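Local coordinates for membrane lipoprotein family protein (Aeropyrum pernix, PDB 4PEV) that binds adenosine and probably serves as the solute-binding lipoprotein of an ABC transporter for nucleosides, at residues 139-143 and 299-305; 118-122 and 193-197. All coordinates share one frame; numbering follows the deposited sequence.

Contact 1 of 2, residues 139-143 and 299-305; sequences ALIDA and KRVDVAV. With ADN (adenosine), chain F.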
loop_
_atom_site.group_PDB
_atom_site.type_symbol
_atom_site.label_atom_id
_atom_site.label_comp_id
_atom_site.label_asym_id
_atom_site.label_seq_id
_atom_site.Cartn_x
_atom_site.Cartn_y
_atom_site.Cartn_z
ATOM N N ALA C 139 -17.912 -8.084 -1.149
ATOM C CA ALA C 139 -16.459 -8.278 -1.137
ATOM C C ALA C 139 -15.815 -7.217 -0.250
ATOM O O ALA C 139 -16.019 -6.031 -0.446
ATOM C CB ALA C 139 -15.882 -8.239 -2.539
ATOM N N LEU C 140 -15.080 -7.664 0.760
ATOM C CA LEU C 140 -14.350 -6.769 1.644
ATOM C C LEU C 140 -12.918 -6.746 1.164
ATOM O O LEU C 140 -12.309 -7.796 1.017
ATOM C CB LEU C 140 -14.424 -7.278 3.080
ATOM C CG LEU C 140 -13.820 -6.401 4.182
ATOM C CD1 LEU C 140 -14.205 -4.925 4.060
ATOM C CD2 LEU C 140 -14.217 -6.934 5.552
ATOM N N ILE C 141 -12.388 -5.560 0.881
ATOM C CA ILE C 141 -11.013 -5.438 0.382
ATOM C C ILE C 141 -10.102 -4.868 1.469
ATOM O O ILE C 141 -10.469 -3.899 2.148
ATOM C CB ILE C 141 -10.911 -4.534 -0.862
ATOM C CG1 ILE C 141 -11.981 -4.884 -1.910
ATOM C CG2 ILE C 141 -9.519 -4.610 -1.465
ATOM C CD1 ILE C 141 -12.011 -6.333 -2.354
ATOM N N ASP C 142 -8.926 -5.494 1.618
ATOM C CA ASP C 142 -7.893 -5.100 2.584
ATOM C C ASP C 142 -8.275 -5.446 4.025
ATOM O O ASP C 142 -7.692 -4.918 4.972
ATOM C CB ASP C 142 -7.576 -3.598 2.451
ATOM C CG ASP C 142 -6.142 -3.247 2.854
ATOM O OD1 ASP C 142 -5.212 -3.960 2.416
ATOM O OD2 ASP C 142 -5.941 -2.241 3.587
ATOM N N ALA C 143 -9.250 -6.335 4.190
ATOM C CA ALA C 143 -9.688 -6.751 5.524
ATOM C C ALA C 143 -10.463 -8.040 5.448
ATOM O O ALA C 143 -10.956 -8.418 4.390
ATOM C CB ALA C 143 -10.533 -5.678 6.199
ATOM N N LYS C 299 0.398 -3.017 -4.437
ATOM C CA LYS C 299 -0.663 -3.791 -3.822
ATOM C C LYS C 299 -1.761 -3.877 -4.858
ATOM O O LYS C 299 -2.325 -2.852 -5.251
ATOM C CB LYS C 299 -1.152 -3.099 -2.559
ATOM C CG LYS C 299 -2.211 -3.884 -1.812
ATOM C CD LYS C 299 -2.040 -3.833 -0.288
ATOM C CE LYS C 299 -2.956 -2.827 0.377
ATOM N NZ LYS C 299 -2.872 -2.900 1.864
ATOM N N ARG C 300 -2.042 -5.090 -5.327
ATOM C CA ARG C 300 -2.953 -5.279 -6.452
ATOM C C ARG C 300 -4.415 -5.324 -6.026
ATOM O O ARG C 300 -5.116 -6.317 -6.240
ATOM C CB ARG C 300 -2.567 -6.526 -7.236
ATOM C CG ARG C 300 -1.127 -6.518 -7.741
ATOM C CD ARG C 300 -0.777 -5.228 -8.483
ATOM N NE ARG C 300 -1.691 -4.993 -9.594
ATOM C CZ ARG C 300 -1.531 -5.482 -10.817
ATOM N NH1 ARG C 300 -0.482 -6.221 -11.112
ATOM N NH2 ARG C 300 -2.418 -5.225 -11.758
ATOM N N VAL C 301 -4.870 -4.204 -5.468
ATOM C CA VAL C 301 -6.266 -4.022 -5.088
ATOM C C VAL C 301 -7.197 -4.131 -6.303
ATOM O O VAL C 301 -8.349 -4.569 -6.192
ATOM C CB VAL C 301 -6.464 -2.647 -4.418
ATOM C CG1 VAL C 301 -7.937 -2.377 -4.119
ATOM C CG2 VAL C 301 -5.660 -2.569 -3.135
ATOM N N ASP C 302 -6.689 -3.711 -7.458
ATOM C CA ASP C 302 -7.431 -3.774 -8.712
ATOM C C ASP C 302 -7.763 -5.198 -9.090
ATOM O O ASP C 302 -8.854 -5.463 -9.590
ATOM C CB ASP C 302 -6.657 -3.083 -9.834
ATOM C CG ASP C 302 -5.253 -3.636 -10.025
ATOM O OD1 ASP C 302 -4.522 -3.883 -9.030
ATOM O OD2 ASP C 302 -4.877 -3.810 -11.200
ATOM N N VAL C 303 -6.844 -6.118 -8.813
ATOM C CA VAL C 303 -7.069 -7.521 -9.120
ATOM C C VAL C 303 -8.074 -8.098 -8.137
ATOM O O VAL C 303 -8.947 -8.854 -8.532
ATOM C CB VAL C 303 -5.752 -8.327 -9.133
ATOM C CG1 VAL C 303 -6.014 -9.810 -9.307
ATOM C CG2 VAL C 303 -4.852 -7.821 -10.250
ATOM N N ALA C 304 -7.975 -7.743 -6.863
ATOM C CA ALA C 304 -9.001 -8.154 -5.889
ATOM C C ALA C 304 -10.383 -7.792 -6.413
ATOM O O ALA C 304 -11.202 -8.680 -6.658
ATOM C CB ALA C 304 -8.772 -7.496 -4.533
ATOM N N VAL C 305 -10.607 -6.492 -6.616
ATOM C CA VAL C 305 -11.906 -5.967 -7.046
ATOM C C VAL C 305 -12.362 -6.633 -8.328
ATOM O O VAL C 305 -13.523 -7.026 -8.439
ATOM C CB VAL C 305 -11.862 -4.442 -7.296
ATOM C CG1 VAL C 305 -13.124 -3.951 -8.000
ATOM C CG2 VAL C 305 -11.678 -3.685 -5.995
HETATM O "O5'" ADN F . -1.531 3.939 1.284
HETATM C "C5'" ADN F . -0.994 2.939 2.172
HETATM C "C4'" ADN F . -2.014 1.947 2.742
HETATM O "O4'" ADN F . -2.963 2.586 3.599
HETATM C "C3'" ADN F . -2.875 1.182 1.741
HETATM O "O3'" ADN F . -2.177 0.076 1.158
HETATM C "C2'" ADN F . -4.069 0.771 2.596
HETATM O "O2'" ADN F . -3.830 -0.413 3.370
HETATM C "C1'" ADN F . -4.235 1.948 3.520
HETATM N N9 ADN F . -5.205 2.919 2.979
HETATM C C8 ADN F . -4.987 3.859 2.029
HETATM N N7 ADN F . -6.110 4.589 1.791
HETATM C C5 ADN F . -7.061 4.106 2.618
HETATM C C6 ADN F . -8.483 4.391 2.906
HETATM N N6 ADN F . -9.119 5.370 2.235
HETATM N N1 ADN F . -9.117 3.641 3.841
HETATM C C2 ADN F . -8.497 2.648 4.514
HETATM N N3 ADN F . -7.213 2.332 4.305
HETATM C C4 ADN F . -6.461 3.004 3.391
#
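D142 and K299 bond to each other and both hydrogen-bond O2' of the bound adenosine. K299 NZ forms a salt bridge to D142 OD1 at 2.6 Å, coming from the syn side but 27° out of the carboxylate plane. The other oxygen, D142 OD2, accepts a hydrogen bond from O2' of adenosine (2.8 Å), and that same O2' accepts one from K299 NZ at 3.1 Å; the bond from NZ to O3' is weak. The two side chains lie at about a right angle. D142 extends from its backbone with CG anti to N (chi1 -151°), whereas the lysine chain, bent at chi2 and chi3, reaches across to the sugar. With an alanine in place of D142, O2' would probably lose its acceptor and the lysine ammonium one of its carboxylate partners. E159 also salt-bridges this ammonium, whose charge probably offsets the repulsion between the E159 and D142 carboxylates, which lie close. D282 and G256 also hydrogen-bond the nucleoside. Behind this site I141 packs on the first turn of helix 301-313: its CG2 lies 3.8 Å from V301 CG1, and its CD1 is 4.1 Å from A304 CB. Strand 139-141 and helix segment 301-305 run antiparallel (174°), their axes 9.5 Å apart. Strand 137-141 sits between strands 114-118 and 152-157, while helix 69-84 touches V301 and D142.

Contact 2 of 2, residues 118-122 and 193-197; sequences VGFLW and MDIPP
F120 reaches from one lobe of the two-lobed periplasmic-binding-protein fold to the start of helix 196-214 in the other, making an apolar contact between the lobes, next to the adenosine pocket. Its CG stands anti to the backbone N (chi1 170°), which places the ring against I195 and P196. At the root, F120 CB touches both I195 CD1 (4.0 Å) and P197 CG (4.1 Å). Further out, F120 CD2 rests against I195 CB at 3.9 Å, the two side chains lying alongside each other but pointed opposite ways, and CE2 lies near I195 CG2. At the tip comes P196: its CD sits over one face in a CH-pi contact, displaced toward the CZ end of the ring, 3.8 Å from the ring centroid and 21° off the normal, while its CG meets CE1 and CZ. I195 occupies the N-cap position, and the two prolines open the helix, so rigid rings form much of the surface met by the phenyl. P197 also touches the adenosine. In the lobe that carries F120, residues 120-122 form a 3-10 turn closed by the bond from W122 N to G119 O, and L121 N is hydrogen-bonded to D60, an adenosine-binding residue. Further along the loop, selenomethionine M193, bent at chi3, sets its SE 3.9 Å from L121 CD1.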
loop_
_atom_site.group_PDB
_atom_site.type_symbol
_atom_site.label_atom_id
_atom_site.label_comp_id
_atom_site.label_asym_id
_atom_site.label_seq_id
_atom_site.Cartn_x
_atom_site.Cartn_y
_atom_site.Cartn_z
ATOM N N VAL C 118 -14.207 -1.104 0.167
ATOM C CA VAL C 118 -12.789 -0.780 -0.012
ATOM C C VAL C 118 -12.198 -0.142 1.244
ATOM O O VAL C 118 -12.207 1.084 1.400
ATOM C CB VAL C 118 -12.568 0.154 -1.238
ATOM C CG1 VAL C 118 -11.104 0.545 -1.395
ATOM C CG2 VAL C 118 -13.048 -0.517 -2.511
ATOM N N GLY C 119 -11.665 -0.984 2.118
ATOM C CA GLY C 119 -10.910 -0.510 3.256
ATOM C C GLY C 119 -11.280 -1.222 4.537
ATOM O O GLY C 119 -12.424 -1.639 4.733
ATOM N N PHE C 120 -10.289 -1.352 5.406
ATOM C CA PHE C 120 -10.457 -1.964 6.703
ATOM C C PHE C 120 -11.618 -1.411 7.523
ATOM O O PHE C 120 -12.277 -2.179 8.215
ATOM C CB PHE C 120 -9.158 -1.819 7.511
ATOM C CG PHE C 120 -9.301 -2.218 8.941
ATOM C CD1 PHE C 120 -9.326 -3.569 9.295
ATOM C CD2 PHE C 120 -9.469 -1.254 9.927
ATOM C CE1 PHE C 120 -9.494 -3.944 10.614
ATOM C CE2 PHE C 120 -9.640 -1.622 11.244
ATOM C CZ PHE C 120 -9.648 -2.968 11.588
ATOM N N LEU C 121 -11.869 -0.098 7.480
ATOM C CA LEU C 121 -12.880 0.498 8.363
ATOM C C LEU C 121 -14.304 -0.025 8.147
ATOM O O LEU C 121 -15.183 0.190 8.994
ATOM C CB LEU C 121 -12.897 2.017 8.256
ATOM C CG LEU C 121 -11.619 2.815 8.550
ATOM C CD1 LEU C 121 -11.933 4.306 8.486
ATOM C CD2 LEU C 121 -11.026 2.454 9.908
ATOM N N TRP C 122 -14.524 -0.703 7.022
ATOM C CA TRP C 122 -15.792 -1.376 6.724
ATOM C C TRP C 122 -16.017 -2.690 7.485
ATOM O O TRP C 122 -17.106 -3.246 7.453
ATOM C CB TRP C 122 -15.864 -1.679 5.222
ATOM C CG TRP C 122 -16.192 -0.497 4.388
ATOM C CD1 TRP C 122 -15.407 0.080 3.442
ATOM C CD2 TRP C 122 -17.406 0.261 4.427
ATOM N NE1 TRP C 122 -16.055 1.157 2.891
ATOM C CE2 TRP C 122 -17.287 1.286 3.472
ATOM C CE3 TRP C 122 -18.591 0.161 5.173
ATOM C CZ2 TRP C 122 -18.294 2.209 3.243
ATOM C CZ3 TRP C 122 -19.604 1.073 4.938
ATOM C CH2 TRP C 122 -19.448 2.088 3.986
HETATM N N MSE C 193 -3.707 5.923 9.283
HETATM C CA MSE C 193 -4.340 5.552 10.544
HETATM C C MSE C 193 -3.707 4.342 11.164
HETATM O O MSE C 193 -3.181 3.461 10.468
HETATM C CB MSE C 193 -5.804 5.216 10.315
HETATM C CG MSE C 193 -6.581 6.383 9.727
HETATM SE SE MSE C 193 -8.476 5.847 9.571
HETATM C CE MSE C 193 -8.952 6.229 11.461
ATOM N N ASP C 194 -3.778 4.282 12.492
ATOM C CA ASP C 194 -3.248 3.157 13.244
ATOM C C ASP C 194 -4.215 1.963 13.214
ATOM O O ASP C 194 -5.047 1.789 14.106
ATOM C CB ASP C 194 -2.965 3.592 14.676
ATOM C CG ASP C 194 -2.172 2.561 15.442
ATOM O OD1 ASP C 194 -2.320 1.341 15.142
ATOM O OD2 ASP C 194 -1.393 2.986 16.335
ATOM N N ILE C 195 -4.079 1.133 12.189
ATOM C CA ILE C 195 -4.986 0.021 11.962
ATOM C C ILE C 195 -4.214 -1.192 11.453
ATOM O O ILE C 195 -3.076 -1.034 11.010
ATOM C CB ILE C 195 -6.063 0.425 10.954
ATOM C CG1 ILE C 195 -5.442 0.972 9.657
ATOM C CG2 ILE C 195 -6.963 1.488 11.562
ATOM C CD1 ILE C 195 -6.399 0.926 8.484
ATOM N N PRO C 196 -4.829 -2.402 11.510
ATOM C CA PRO C 196 -4.147 -3.669 11.216
ATOM C C PRO C 196 -3.319 -3.757 9.951
ATOM O O PRO C 196 -2.208 -4.265 10.024
ATOM C CB PRO C 196 -5.289 -4.688 11.197
ATOM C CG PRO C 196 -6.207 -4.169 12.242
ATOM C CD PRO C 196 -6.177 -2.667 12.065
ATOM N N PRO C 197 -3.826 -3.271 8.805
ATOM C CA PRO C 197 -2.983 -3.390 7.604
ATOM C C PRO C 197 -1.685 -2.625 7.761
ATOM O O PRO C 197 -0.621 -3.124 7.383
ATOM C CB PRO C 197 -3.827 -2.774 6.502
ATOM C CG PRO C 197 -5.229 -2.746 7.040
ATOM C CD PRO C 197 -5.097 -2.588 8.520
#

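How the contacts relate
From the N terminus the chain first passes 118-122, at the end of strand 114-118, then 139-143, at the end of the neighbouring parallel strand 137-141. It returns to the first at 193-197, closing contact 2 over 70 intervening residues, and to the second at 299-305, closing contact 1 over 155; the two loops therefore cross. Contact 2 joins the six-stranded parallel sheet to the start of helix 196-214; contact 1 joins that sheet to K299, at the end of strand 293-299 of the mixed sheet, and to helix 301-313. The contacts touch directly: I141 O and G119 N make a probable hydrogen bond, D142 OD2 packs on P197 CG, and A143 CB on F120 CA.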